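Long-range contacts in PbSGBP-B lipoprotein (Prevotella bryantii B14, PDB 6D2Y), which probably binds plant polysaccharide at the cell surface, as surface glycan-binding proteins of polysaccharide utilization loci do, and carries a bound magnesium ion: residues A132-M138 against T150-F156; N239-R245 against E277-W283; I373-Y378 against L439-V443. All coordinates share one frame; numbering follows the deposited sequence.

Interaction 1. Residues A132-M138 against T150-F156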
loop_
_atom_site.group_PDB
_atom_site.type_symbol
_atom_site.label_atom_id
_atom_site.label_comp_id
_atom_site.label_asym_id
_atom_site.label_seq_id
_atom_site.Cartn_x
_atom_site.Cartn_y
_atom_site.Cartn_z
ATOM N N ALA A 132 11.332 -13.244 -3.355
ATOM C CA ALA A 132 10.118 -13.662 -2.679
ATOM C C ALA A 132 8.959 -12.745 -3.070
ATOM O O ALA A 132 9.177 -11.643 -3.579
ATOM C CB ALA A 132 10.329 -13.642 -1.166
ATOM N N PRO A 133 7.717 -13.181 -2.857
ATOM C CA PRO A 133 6.578 -12.328 -3.219
ATOM C C PRO A 133 6.575 -11.038 -2.415
ATOM O O PRO A 133 6.941 -11.013 -1.239
ATOM C CB PRO A 133 5.359 -13.196 -2.888
ATOM C CG PRO A 133 5.868 -14.589 -2.883
ATOM C CD PRO A 133 7.274 -14.503 -2.378
ATOM N N SER A 134 6.168 -9.954 -3.068
ATOM C CA SER A 134 5.964 -8.671 -2.417
ATOM C C SER A 134 4.474 -8.371 -2.410
ATOM O O SER A 134 3.818 -8.454 -3.454
ATOM C CB SER A 134 6.732 -7.555 -3.130
ATOM O OG SER A 134 5.977 -7.020 -4.202
ATOM N N VAL A 135 3.940 -8.044 -1.239
ATOM C CA VAL A 135 2.519 -7.766 -1.067
ATOM C C VAL A 135 2.370 -6.294 -0.724
ATOM O O VAL A 135 2.983 -5.806 0.233
ATOM C CB VAL A 135 1.898 -8.652 0.022
ATOM C CG1 VAL A 135 0.398 -8.428 0.085
ATOM C CG2 VAL A 135 2.218 -10.112 -0.242
ATOM N N VAL A 136 1.558 -5.584 -1.500
ATOM C CA VAL A 136 1.409 -4.148 -1.299
ATOM C C VAL A 136 -0.007 -3.806 -0.857
ATOM O O VAL A 136 -0.200 -3.217 0.215
ATOM C CB VAL A 136 1.808 -3.372 -2.568
ATOM C CG1 VAL A 136 1.535 -1.890 -2.379
ATOM C CG2 VAL A 136 3.277 -3.606 -2.889
ATOM N N SER A 137 -1.005 -4.168 -1.661
ATOM C CA SER A 137 -2.357 -3.695 -1.404
ATOM C C SER A 137 -3.376 -4.800 -1.624
ATOM O O SER A 137 -3.139 -5.750 -2.376
ATOM C CB SER A 137 -2.708 -2.498 -2.296
ATOM O OG SER A 137 -2.612 -2.845 -3.665
HETATM N N MSE A 138 -4.520 -4.657 -0.962
HETATM C CA MSE A 138 -5.655 -5.530 -1.188
HETATM C C MSE A 138 -6.776 -4.624 -1.689
HETATM O O MSE A 138 -6.894 -3.483 -1.235
HETATM C CB MSE A 138 -6.054 -6.265 0.095
HETATM C CG MSE A 138 -6.766 -7.578 -0.136
HETATM SE SE MSE A 138 -7.934 -8.090 1.329
HETATM C CE MSE A 138 -6.859 -9.398 2.218
ATOM N N THR A 150 -8.821 -8.672 -5.191
ATOM C CA THR A 150 -7.538 -8.681 -5.878
ATOM C C THR A 150 -6.452 -8.196 -4.928
ATOM O O THR A 150 -6.631 -7.187 -4.238
ATOM C CB THR A 150 -7.567 -7.806 -7.135
ATOM O OG1 THR A 150 -7.812 -6.444 -6.766
ATOM C CG2 THR A 150 -8.655 -8.274 -8.090
ATOM N N ILE A 151 -5.336 -8.919 -4.891
ATOM C CA ILE A 151 -4.175 -8.550 -4.089
ATOM C C ILE A 151 -3.068 -8.139 -5.049
ATOM O O ILE A 151 -2.661 -8.926 -5.914
ATOM C CB ILE A 151 -3.725 -9.701 -3.177
ATOM C CG1 ILE A 151 -4.594 -9.755 -1.923
ATOM C CG2 ILE A 151 -2.265 -9.533 -2.779
ATOM C CD1 ILE A 151 -4.476 -11.050 -1.158
ATOM N N THR A 152 -2.587 -6.908 -4.908
ATOM C CA THR A 152 -1.590 -6.348 -5.810
ATOM C C THR A 152 -0.209 -6.405 -5.174
ATOM O O THR A 152 -0.052 -6.166 -3.973
ATOM C CB THR A 152 -1.935 -4.903 -6.177
ATOM O OG1 THR A 152 -3.318 -4.816 -6.546
ATOM C CG2 THR A 152 -1.075 -4.423 -7.338
ATOM N N GLY A 153 0.791 -6.725 -5.989
ATOM C CA GLY A 153 2.161 -6.782 -5.524
ATOM C C GLY A 153 3.136 -7.122 -6.630
ATOM O O GLY A 153 3.098 -6.517 -7.706
ATOM N N ASP A 154 4.015 -8.090 -6.378
ATOM C CA ASP A 154 4.997 -8.498 -7.371
ATOM C C ASP A 154 5.505 -9.888 -7.022
ATOM O O ASP A 154 5.414 -10.335 -5.874
ATOM C CB ASP A 154 6.160 -7.502 -7.453
ATOM C CG ASP A 154 6.860 -7.535 -8.798
ATOM O OD1 ASP A 154 6.699 -8.536 -9.526
ATOM O OD2 ASP A 154 7.571 -6.564 -9.126
ATOM N N TYR A 155 6.040 -10.564 -8.041
ATOM C CA TYR A 155 6.643 -11.890 -7.893
ATOM C C TYR A 155 5.644 -12.908 -7.343
ATOM O O TYR A 155 5.973 -13.729 -6.484
ATOM C CB TYR A 155 7.905 -11.829 -7.029
ATOM C CG TYR A 155 8.958 -10.898 -7.588
ATOM C CD1 TYR A 155 9.262 -9.697 -6.957
ATOM C CD2 TYR A 155 9.640 -11.215 -8.756
ATOM C CE1 TYR A 155 10.219 -8.842 -7.472
ATOM C CE2 TYR A 155 10.597 -10.366 -9.277
ATOM C CZ TYR A 155 10.883 -9.182 -8.632
ATOM O OH TYR A 155 11.837 -8.338 -9.151
ATOM N N PHE A 156 4.409 -12.851 -7.844
ATOM C CA PHE A 156 3.406 -13.881 -7.579
ATOM C C PHE A 156 3.545 -14.929 -8.675
ATOM O O PHE A 156 2.914 -14.849 -9.729
ATOM C CB PHE A 156 2.003 -13.290 -7.547
ATOM C CG PHE A 156 1.793 -12.268 -6.468
ATOM C CD1 PHE A 156 2.415 -12.399 -5.237
ATOM C CD2 PHE A 156 0.967 -11.177 -6.686
ATOM C CE1 PHE A 156 2.218 -11.456 -4.244
ATOM C CE2 PHE A 156 0.767 -10.232 -5.699
ATOM C CZ PHE A 156 1.394 -10.371 -4.475
HETATM O O HOH W 1 -5.000 -4.982 -4.770
#
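V136 and S137 both direct their backbone N-H at the carbonyl oxygen of T152. The bond from V136 N to T152 O measures 3.0 Å and lies in the carbonyl plane; the one from S137 N to T152 O measures 3.2 Å and is tilted from it. Two successive residues opposed to one make a classic beta bulge, and the psi of -58° at V136 is the backbone kink that takes up the extra residue. Antiparallel pairing continues on both sides of it. S134 and D154 form a hydrogen-bonded pair, with S134 N to D154 O at 2.9 Å and D154 N to S134 O at 3.0 Å. Beyond the bulge, T152 N donates to S137 O over 2.8 Å, and a water donates to T150 O.

V135, M138 and I151 project from one face of the sheet. The chi1 of -81° sets I151 CG1 beside the backbone N and CG2 beside the carbonyl carbon, which divides the branches between M138 CG (3.6 Å from CG1) and V135 CG1 (4.1 Å from CG2). The F156 ring presents its edge to the proline, CE1 lying 3.8 Å from P133 CB. S134, S137, T152 and D154 occupy the other face, where K186 bonds to T152 OG1 and K184 forms a salt bridge with D154 while meeting the Y155 ring as a cation-pi partner.

The hairpin belongs to the IPT/TIG domain, an Ig-like beta sandwich. Strand 134-138 is an edge strand of a four-stranded sheet, strand 148-154 continues it toward 186-190, and the V135 and M138 face packs on strands 200-205 and 208-215.

Interaction 2. Residues N239-R245 against E277-W283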
loop_
_atom_site.group_PDB
_atom_site.type_symbol
_atom_site.label_atom_id
_atom_site.label_comp_id
_atom_site.label_asym_id
_atom_site.label_seq_id
_atom_site.Cartn_x
_atom_site.Cartn_y
_atom_site.Cartn_z
ATOM N N ASN A 239 -18.823 13.693 13.707
ATOM C CA ASN A 239 -18.611 15.119 13.510
ATOM C C ASN A 239 -18.119 15.764 14.800
ATOM O O ASN A 239 -18.613 15.466 15.890
ATOM C CB ASN A 239 -19.903 15.790 13.050
ATOM C CG ASN A 239 -20.283 15.414 11.632
ATOM O OD1 ASN A 239 -19.467 15.499 10.714
ATOM N ND2 ASN A 239 -21.530 14.993 11.447
ATOM N N SER A 240 -17.129 16.645 14.671
ATOM C CA SER A 240 -16.639 17.425 15.799
ATOM C C SER A 240 -15.978 18.698 15.291
ATOM O O SER A 240 -14.753 18.840 15.353
ATOM C CB SER A 240 -15.663 16.612 16.648
ATOM O OG SER A 240 -15.247 17.349 17.784
ATOM N N GLY A 241 -16.782 19.620 14.774
ATOM C CA GLY A 241 -16.265 20.835 14.181
ATOM C C GLY A 241 -17.378 21.782 13.794
ATOM O O GLY A 241 -18.420 21.826 14.456
ATOM N N TRP A 242 -17.176 22.535 12.714
ATOM C CA TRP A 242 -18.162 23.513 12.274
ATOM C C TRP A 242 -19.140 22.947 11.252
ATOM O O TRP A 242 -20.347 23.190 11.353
ATOM C CB TRP A 242 -17.457 24.735 11.680
ATOM C CG TRP A 242 -16.983 25.718 12.702
ATOM C CD1 TRP A 242 -17.319 25.754 14.024
ATOM C CD2 TRP A 242 -16.082 26.808 12.485
ATOM N NE1 TRP A 242 -16.683 26.803 14.643
ATOM C CE2 TRP A 242 -15.916 27.465 13.720
ATOM C CE3 TRP A 242 -15.400 27.295 11.365
ATOM C CZ2 TRP A 242 -15.100 28.584 13.867
ATOM C CZ3 TRP A 242 -14.588 28.405 11.514
ATOM C CH2 TRP A 242 -14.444 29.037 12.755
ATOM N N HIS A 243 -18.648 22.193 10.274
ATOM C CA HIS A 243 -19.453 21.743 9.141
ATOM C C HIS A 243 -19.675 20.239 9.256
ATOM O O HIS A 243 -18.802 19.439 8.905
ATOM C CB HIS A 243 -18.769 22.130 7.835
ATOM C CG HIS A 243 -18.286 23.548 7.819
ATOM N ND1 HIS A 243 -16.954 23.884 7.923
ATOM C CD2 HIS A 243 -18.964 24.717 7.739
ATOM C CE1 HIS A 243 -16.830 25.200 7.892
ATOM N NE2 HIS A 243 -18.035 25.729 7.782
ATOM N N ASP A 244 -20.856 19.863 9.742
ATOM C CA ASP A 244 -21.175 18.467 10.005
ATOM C C ASP A 244 -21.486 17.730 8.709
ATOM O O ASP A 244 -22.192 18.244 7.837
ATOM C CB ASP A 244 -22.366 18.367 10.957
ATOM C CG ASP A 244 -22.229 19.271 12.161
ATOM O OD1 ASP A 244 -21.124 19.328 12.740
ATOM O OD2 ASP A 244 -23.227 19.924 12.534
ATOM N N ARG A 245 -20.967 16.514 8.595
ATOM C CA ARG A 245 -21.141 15.704 7.402
ATOM C C ARG A 245 -22.136 14.581 7.661
ATOM O O ARG A 245 -22.401 14.198 8.804
ATOM C CB ARG A 245 -19.801 15.129 6.933
ATOM C CG ARG A 245 -18.814 16.180 6.452
ATOM C CD ARG A 245 -18.969 16.466 4.962
ATOM N NE ARG A 245 -20.202 17.189 4.654
ATOM C CZ ARG A 245 -20.354 18.502 4.792
ATOM N NH1 ARG A 245 -19.351 19.248 5.236
ATOM N NH2 ARG A 245 -21.511 19.071 4.483
ATOM N N GLU A 277 -18.982 22.285 1.902
ATOM C CA GLU A 277 -19.772 21.081 1.693
ATOM C C GLU A 277 -18.902 19.836 1.582
ATOM O O GLU A 277 -19.404 18.725 1.781
ATOM C CB GLU A 277 -20.632 21.213 0.437
ATOM C CG GLU A 277 -21.828 22.138 0.582
ATOM C CD GLU A 277 -22.977 21.485 1.325
ATOM O OE1 GLU A 277 -23.112 20.245 1.243
ATOM O OE2 GLU A 277 -23.755 22.211 1.982
ATOM N N PHE A 278 -17.618 19.993 1.267
ATOM C CA PHE A 278 -16.690 18.877 1.127
ATOM C C PHE A 278 -15.624 18.891 2.218
ATOM O O PHE A 278 -14.449 18.623 1.965
ATOM C CB PHE A 278 -16.037 18.886 -0.251
ATOM C CG PHE A 278 -16.965 19.291 -1.363
ATOM C CD1 PHE A 278 -17.902 18.394 -1.851
ATOM C CD2 PHE A 278 -16.884 20.548 -1.938
ATOM C CE1 PHE A 278 -18.759 18.753 -2.879
ATOM C CE2 PHE A 278 -17.734 20.912 -2.967
ATOM C CZ PHE A 278 -18.673 20.013 -3.439
ATOM N N SER A 279 -16.024 19.207 3.446
ATOM C CA SER A 279 -15.110 19.243 4.581
ATOM C C SER A 279 -15.665 18.379 5.705
ATOM O O SER A 279 -16.772 18.627 6.192
ATOM C CB SER A 279 -14.895 20.679 5.071
ATOM O OG SER A 279 -14.116 20.698 6.256
ATOM N N PHE A 280 -14.903 17.367 6.105
ATOM C CA PHE A 280 -15.163 16.629 7.333
ATOM C C PHE A 280 -14.157 17.082 8.381
ATOM O O PHE A 280 -12.956 17.152 8.101
ATOM C CB PHE A 280 -15.063 15.117 7.119
ATOM C CG PHE A 280 -15.034 14.330 8.398
ATOM C CD1 PHE A 280 -13.841 13.826 8.889
ATOM C CD2 PHE A 280 -16.198 14.101 9.114
ATOM C CE1 PHE A 280 -13.807 13.105 10.073
ATOM C CE2 PHE A 280 -16.174 13.379 10.298
ATOM C CZ PHE A 280 -14.976 12.880 10.777
ATOM N N GLU A 281 -14.646 17.401 9.577
ATOM C CA GLU A 281 -13.808 17.969 10.625
ATOM C C GLU A 281 -14.057 17.241 11.936
ATOM O O GLU A 281 -15.182 17.246 12.447
ATOM C CB GLU A 281 -14.078 19.470 10.784
ATOM C CG GLU A 281 -13.984 20.268 9.487
ATOM C CD GLU A 281 -14.940 21.451 9.443
ATOM O OE1 GLU A 281 -15.689 21.655 10.422
ATOM O OE2 GLU A 281 -14.935 22.182 8.429
ATOM N N TYR A 282 -13.013 16.616 12.476
ATOM C CA TYR A 282 -13.021 16.109 13.845
ATOM C C TYR A 282 -11.984 16.888 14.642
ATOM O O TYR A 282 -10.777 16.691 14.464
ATOM C CB TYR A 282 -12.731 14.611 13.914
ATOM C CG TYR A 282 -12.671 14.114 15.346
ATOM C CD1 TYR A 282 -13.826 13.751 16.023
ATOM C CD2 TYR A 282 -11.463 14.041 16.030
ATOM C CE1 TYR A 282 -13.781 13.316 17.334
ATOM C CE2 TYR A 282 -11.409 13.609 17.343
ATOM C CZ TYR A 282 -12.572 13.246 17.988
ATOM O OH TYR A 282 -12.524 12.809 19.293
ATOM N N TRP A 283 -12.452 17.758 15.527
ATOM C CA TRP A 283 -11.584 18.540 16.398
ATOM C C TRP A 283 -11.712 17.997 17.816
ATOM O O TRP A 283 -12.825 17.871 18.336
ATOM C CB TRP A 283 -11.944 20.026 16.337
ATOM C CG TRP A 283 -11.970 20.574 14.933
ATOM C CD1 TRP A 283 -11.338 20.056 13.837
ATOM C CD2 TRP A 283 -12.661 21.746 14.479
ATOM N NE1 TRP A 283 -11.595 20.831 12.732
ATOM C CE2 TRP A 283 -12.403 21.874 13.099
ATOM C CE3 TRP A 283 -13.471 22.697 15.105
ATOM C CZ2 TRP A 283 -12.928 22.916 12.336
ATOM C CZ3 TRP A 283 -13.990 23.730 14.347
ATOM C CH2 TRP A 283 -13.717 23.831 12.977
HETATM O O HOH W 2 -17.514 17.191 9.742
HETATM O O HOH W 3 -18.048 19.041 12.119
#
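An irregular loop, 239-245, lies along an edge strand of a four-stranded antiparallel sheet, 279-282, and the E281 carboxylate is the main polar anchor between them. E281 OE1 accepts from two successive amides, W242 N at 2.9 Å and H243 N at 3.0 Å, the second arriving from above the carboxylate plane. E281 OE2 uses its syn lone pair for H243 ND1, 2.7 Å away and in the imidazole plane; S279 OG bonds the same oxygen from the anti side, a further direct bond that helps hold the carboxylate facing H243. With both oxygens gripped twice, its rotation is restrained.

Backbone pairing is confined to a single bridge, S240 with Y282, in which S240 N donates to E281 O. This joins the loop to the sheet within the xyloglucan-binding family region, with the F280 side chain about 12 Å from the bound magnesium.

Beside the bridge, the CA of G241 sits over the W283 six-membered ring, 3.7 Å from its centroid, as a CH-pi contact. W283 in turn points its edge at the face of W242, a T-shaped pair with planes at 70°, while its NE1 bonds N425.

At the other end, bends at chi2 (-89°) and chi3 (71°) fold R245 back so that NH1 reaches S279 O at 2.8 Å, close to the guanidinium plane. E277 O lies over the centre of the same group. The salt bridge from R245 NH2 to E277 OE1 is long at 3.8 Å and well out of plane, an attraction of charges without a directed N-H. N239 bonds the R245 backbone through both ends of its amide, ND2 to O and OD1 from N.

Interaction 3. Residues I373-Y378 against L439-V443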
loop_
_atom_site.group_PDB
_atom_site.type_symbol
_atom_site.label_atom_id
_atom_site.label_comp_id
_atom_site.label_asym_id
_atom_site.label_seq_id
_atom_site.Cartn_x
_atom_site.Cartn_y
_atom_site.Cartn_z
ATOM N N ILE A 373 -2.287 14.896 0.247
ATOM C CA ILE A 373 -3.207 15.352 -0.788
ATOM C C ILE A 373 -3.435 14.193 -1.752
ATOM O O ILE A 373 -2.537 13.830 -2.524
ATOM C CB ILE A 373 -2.688 16.598 -1.518
ATOM C CG1 ILE A 373 -2.114 17.601 -0.514
ATOM C CG2 ILE A 373 -3.802 17.233 -2.326
ATOM C CD1 ILE A 373 -1.924 19.002 -1.069
ATOM N N TYR A 374 -4.633 13.615 -1.705
ATOM C CA TYR A 374 -4.991 12.452 -2.507
ATOM C C TYR A 374 -5.836 12.896 -3.694
ATOM O O TYR A 374 -6.841 13.594 -3.522
ATOM C CB TYR A 374 -5.754 11.434 -1.658
ATOM C CG TYR A 374 -6.184 10.176 -2.386
ATOM C CD1 TYR A 374 -5.265 9.380 -3.051
ATOM C CD2 TYR A 374 -7.511 9.780 -2.391
ATOM C CE1 TYR A 374 -5.663 8.226 -3.709
ATOM C CE2 TYR A 374 -7.920 8.632 -3.038
ATOM C CZ TYR A 374 -6.995 7.860 -3.697
ATOM O OH TYR A 374 -7.405 6.718 -4.345
HETATM N N MSE A 375 -5.426 12.495 -4.892
HETATM C CA MSE A 375 -6.124 12.924 -6.096
HETATM C C MSE A 375 -6.027 11.885 -7.211
HETATM O O MSE A 375 -5.310 12.092 -8.191
HETATM C CB MSE A 375 -5.563 14.253 -6.615
HETATM C CG MSE A 375 -4.031 14.357 -6.614
HETATM SE SE MSE A 375 -3.337 16.165 -6.446
HETATM C CE MSE A 375 -4.466 16.996 -7.782
ATOM N N PRO A 376 -6.753 10.770 -7.085
ATOM C CA PRO A 376 -6.703 9.745 -8.139
ATOM C C PRO A 376 -7.337 10.190 -9.445
ATOM O O PRO A 376 -7.138 9.521 -10.468
ATOM C CB PRO A 376 -7.469 8.571 -7.522
ATOM C CG PRO A 376 -8.420 9.213 -6.572
ATOM C CD PRO A 376 -7.705 10.421 -6.017
ATOM N N TRP A 377 -8.090 11.292 -9.446
ATOM C CA TRP A 377 -8.650 11.822 -10.682
ATOM C C TRP A 377 -7.604 12.503 -11.555
ATOM O O TRP A 377 -7.900 12.820 -12.712
ATOM C CB TRP A 377 -9.784 12.800 -10.365
ATOM C CG TRP A 377 -9.428 13.875 -9.382
ATOM C CD1 TRP A 377 -9.658 13.863 -8.036
ATOM C CD2 TRP A 377 -8.795 15.127 -9.671
ATOM N NE1 TRP A 377 -9.200 15.028 -7.467
ATOM C CE2 TRP A 377 -8.666 15.821 -8.450
ATOM C CE3 TRP A 377 -8.321 15.729 -10.841
ATOM C CZ2 TRP A 377 -8.083 17.084 -8.366
ATOM C CZ3 TRP A 377 -7.743 16.983 -10.756
ATOM C CH2 TRP A 377 -7.629 17.647 -9.528
ATOM N N TYR A 378 -6.400 12.732 -11.036
ATOM C CA TYR A 378 -5.307 13.349 -11.783
ATOM C C TYR A 378 -4.307 12.253 -12.136
ATOM O O TYR A 378 -3.513 11.827 -11.290
ATOM C CB TYR A 378 -4.655 14.464 -10.973
ATOM C CG TYR A 378 -3.745 15.348 -11.790
ATOM C CD1 TYR A 378 -2.395 15.458 -11.485
ATOM C CD2 TYR A 378 -4.235 16.076 -12.866
ATOM C CE1 TYR A 378 -1.558 16.264 -12.229
ATOM C CE2 TYR A 378 -3.408 16.885 -13.618
ATOM C CZ TYR A 378 -2.069 16.976 -13.296
ATOM O OH TYR A 378 -1.241 17.782 -14.044
ATOM N N LEU A 439 -0.989 22.797 -7.549
ATOM C CA LEU A 439 -1.952 21.745 -7.821
ATOM C C LEU A 439 -2.779 22.094 -9.058
ATOM O O LEU A 439 -2.920 23.269 -9.409
ATOM C CB LEU A 439 -2.868 21.524 -6.618
ATOM C CG LEU A 439 -2.179 21.098 -5.321
ATOM C CD1 LEU A 439 -2.794 21.803 -4.120
ATOM C CD2 LEU A 439 -2.214 19.584 -5.153
ATOM N N PRO A 440 -3.329 21.088 -9.743
ATOM C CA PRO A 440 -3.998 21.345 -11.024
ATOM C C PRO A 440 -5.510 21.453 -10.922
ATOM O O PRO A 440 -6.120 21.027 -9.935
ATOM C CB PRO A 440 -3.598 20.127 -11.865
ATOM C CG PRO A 440 -3.334 19.030 -10.851
ATOM C CD PRO A 440 -3.196 19.647 -9.482
ATOM N N ASP A 441 -6.118 22.021 -11.959
ATOM C CA ASP A 441 -7.562 22.053 -12.096
ATOM C C ASP A 441 -8.081 20.681 -12.521
ATOM O O ASP A 441 -7.330 19.810 -12.969
ATOM C CB ASP A 441 -7.979 23.110 -13.117
ATOM C CG ASP A 441 -7.794 24.523 -12.606
ATOM O OD1 ASP A 441 -7.496 24.690 -11.403
ATOM O OD2 ASP A 441 -7.943 25.468 -13.408
ATOM N N GLY A 442 -9.390 20.496 -12.381
ATOM C CA GLY A 442 -10.055 19.281 -12.790
ATOM C C GLY A 442 -11.208 19.586 -13.730
ATOM O O GLY A 442 -11.211 20.588 -14.447
ATOM N N VAL A 443 -12.194 18.692 -13.718
ATOM C CA VAL A 443 -13.429 18.866 -14.472
ATOM C C VAL A 443 -14.573 19.044 -13.484
ATOM O O VAL A 443 -14.576 18.440 -12.405
ATOM C CB VAL A 443 -13.690 17.683 -15.430
ATOM C CG1 VAL A 443 -12.461 17.416 -16.287
ATOM C CG2 VAL A 443 -14.080 16.430 -14.660
#
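M375, a selenomethionine, reaches across to L439 and P440. Its CB lies 3.7 Å above the plane of the W377 indole, offset toward the rim, on the same face that Y378 CB covers. CG is held between the backbone N and the carbonyl carbon (chi1 44°), a placement that directs the chain toward the 439-443 loop. SE then passes obliquely across L439, with M375 SE to L439 CD2 at 3.8 Å. The bend at chi3 (-48°) turns the terminal methyl onto the proline, where M375 CE ends against the CD corner of P440; M375 CE and P440 CD are 3.4 Å apart, tighter than usual for two carbons.

L439 CD2 has a second partner on the strand, I373 CG2, at 4.0 Å. The backbones do not pair here. Strand 372-374, one of the two outer strands of the four-stranded sheet that also includes 330-335 and 423-428, ends in a type I beta turn from M375 to Y378, closed by Y378 N to M375 O. That turn brings M375, W377 and Y378 together against the loop that runs from strand 423-428 to strand 449-458.

P440 also meets the Y378 ring: its CG stands over the centre of one face, 3.4 Å from the centroid and only 9° off the ring normal, a direct CH-pi contact. W377 instead offers its edge to backbone carbonyls, with W377 CH2 to P440 O at 3.7 Å and W377 CZ3 to D441 O at 3.6 Å. W325 packs edge-to-face with W377, and P329 touches both I373 and M375. The D441 carboxylate makes a salt bridge with K430.

How the interactions relate
From the N terminus, interaction 1 comes first and closes the shortest loop, the hairpin connection between 138 and 150 within the IPT/TIG region. Interaction 2 follows, spanning 31 intervening residues, and interaction 3 closes the longest excursion, 60 residues; the three lie in series, so none encloses or crosses another. Interactions 2 and 3 share the xyloglucan-binding family region and touch opposite outer strands of one sheet, 279-282 and 372-374, each fastening a loop there; their centres are 22 Å apart. Interaction 1 belongs to a separate sheet, yet its nearest atoms come within about 11 Å of interaction 3, against about 21 Å for interaction 2.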